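Local coordinates for thioesterase superfamily protein (Sulfolobus solfataricus, PDB 2GF6) that binds coenzyme A and probably hydrolyses fatty acyl-CoA thioesters, at residues T34-K39 with V79-K84. Residues are numbered along the deposited sequence; the frame is centred on the assembly and turned at random.
Sequences TNTIEK and VLLNPK
Thr36 and Ile37 of helix 26-45 rest on Val79 and Leu81 of strand 76-85, part of the hotdog fold in which an antiparallel sheet wraps around a long central helix. The axes of segments 34-39 and 79-84 approach to 9.0 Å and cross at -54°, and the four touching residues are all buried. The polar element is the Thr36 hydroxyl: it sits beside its own backbone N (chi1 -56°), hydrogen-bonds back to the carbonyl O of Phe32 one helical turn earlier, and still presses on the strand, Thr36 OG1 lying 3.1 Å from Val79 CB. The remaining contacts are apolar. Thr36 CG2 lies 3.9 Å from both Val79 CG1 and Leu81 CB, bridging two residues that point to the same side of the strand. An alanine here removes both OG1 and CG2, and would probably open a gap against Val79 and Leu81 and leave the Phe32 carbonyl without its hydroxyl partner. Phe9 of the adjoining strand 8-12 also touches Thr36, while Phe93 of strand 90-99 packs on both Ile37 and Leu81. Leu81 holds CG anti to its N (chi1 -158°), and its side chain meets that of Ile37 nearly at a right angle, with Leu81 CD1 3.8 Å from Ile37 CG1.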
# COMPACT_ATOMS: atom_id res chain seq x y z
N THR A 34 13.39 -3.81 -1.37
CA THR A 34 13.41 -4.03 0.10
C THR A 34 13.62 -5.50 0.44
O THR A 34 14.48 -5.85 1.23
CB THR A 34 12.12 -3.48 0.75
OG1 THR A 34 11.98 -2.12 0.35
CG2 THR A 34 12.18 -3.53 2.30
N ASN A 35 12.85 -6.39 -0.18
CA ASN A 35 13.08 -7.80 -0.01
C ASN A 35 14.50 -8.17 -0.41
O ASN A 35 15.17 -8.95 0.26
CB ASN A 35 12.09 -8.61 -0.83
CG ASN A 35 10.67 -8.55 -0.29
OD1 ASN A 35 10.46 -8.28 0.90
ND2 ASN A 35 9.70 -8.80 -1.16
N THR A 36 14.97 -7.62 -1.53
CA THR A 36 16.33 -7.98 -1.98
C THR A 36 17.38 -7.52 -0.95
O THR A 36 18.29 -8.30 -0.56
CB THR A 36 16.62 -7.40 -3.38
OG1 THR A 36 15.62 -7.87 -4.28
CG2 THR A 36 17.97 -7.83 -3.91
N ILE A 37 17.24 -6.28 -0.49
CA ILE A 37 18.19 -5.69 0.47
C ILE A 37 18.09 -6.37 1.84
O ILE A 37 19.10 -6.70 2.46
CB ILE A 37 18.01 -4.19 0.62
CG1 ILE A 37 18.42 -3.50 -0.68
CG2 ILE A 37 18.87 -3.68 1.78
CD1 ILE A 37 17.90 -2.10 -0.84
N GLU A 38 16.86 -6.61 2.28
CA GLU A 38 16.65 -7.28 3.53
C GLU A 38 17.34 -8.64 3.50
O GLU A 38 17.99 -8.99 4.46
CB GLU A 38 15.17 -7.45 3.84
CG GLU A 38 14.92 -8.16 5.15
CD GLU A 38 13.48 -8.10 5.65
OE1 GLU A 38 12.56 -7.58 4.96
OE2 GLU A 38 13.28 -8.57 6.77
N LYS A 39 17.20 -9.39 2.39
CA LYS A 39 17.78 -10.74 2.34
C LYS A 39 19.30 -10.67 2.36
O LYS A 39 19.97 -11.42 3.08
CB LYS A 39 17.30 -11.50 1.09
CG LYS A 39 17.73 -12.97 1.05
CD LYS A 39 17.44 -13.67 -0.30
CE LYS A 39 18.35 -13.18 -1.43
NZ LYS A 39 19.64 -13.95 -1.57
N VAL A 79 15.86 -9.94 -8.99
CA VAL A 79 16.53 -8.70 -8.64
C VAL A 79 18.01 -9.03 -8.38
O VAL A 79 18.34 -9.99 -7.69
CB VAL A 79 15.87 -8.02 -7.40
CG1 VAL A 79 16.34 -6.59 -7.24
CG2 VAL A 79 14.34 -8.08 -7.49
N LEU A 80 18.89 -8.23 -9.00
CA LEU A 80 20.33 -8.26 -8.81
C LEU A 80 20.75 -7.05 -7.98
O LEU A 80 20.43 -5.93 -8.32
CB LEU A 80 21.05 -8.25 -10.16
CG LEU A 80 20.58 -9.28 -11.20
CD1 LEU A 80 21.40 -9.23 -12.45
CD2 LEU A 80 20.63 -10.68 -10.64
N LEU A 81 21.49 -7.29 -6.89
CA LEU A 81 21.93 -6.21 -6.02
C LEU A 81 23.43 -5.95 -6.12
O LEU A 81 24.23 -6.88 -6.18
CB LEU A 81 21.59 -6.54 -4.57
CG LEU A 81 21.49 -5.35 -3.60
CD1 LEU A 81 20.24 -4.50 -3.87
CD2 LEU A 81 21.46 -5.89 -2.19
N ASN A 82 23.79 -4.67 -6.11
CA ASN A 82 25.18 -4.25 -6.02
C ASN A 82 25.34 -3.20 -4.93
O ASN A 82 25.19 -2.01 -5.19
CB ASN A 82 25.65 -3.68 -7.35
CG ASN A 82 27.15 -3.35 -7.37
OD1 ASN A 82 27.96 -4.23 -7.17
ND2 ASN A 82 27.50 -2.09 -7.63
N PRO A 83 25.65 -3.62 -3.70
CA PRO A 83 25.91 -2.65 -2.62
C PRO A 83 27.24 -1.91 -2.83
O PRO A 83 28.26 -2.54 -3.10
CB PRO A 83 25.97 -3.52 -1.36
CG PRO A 83 25.46 -4.88 -1.78
CD PRO A 83 25.79 -5.01 -3.22
N LYS A 84 27.20 -0.59 -2.71
CA LYS A 84 28.39 0.26 -2.78
C LYS A 84 28.48 1.01 -1.47
O LYS A 84 27.60 1.80 -1.13
CB LYS A 84 28.28 1.30 -3.91
CG LYS A 84 28.51 0.79 -5.29
CD LYS A 84 28.54 1.98 -6.29
CE LYS A 84 28.99 1.54 -7.71
NZ LYS A 84 28.10 2.14 -8.80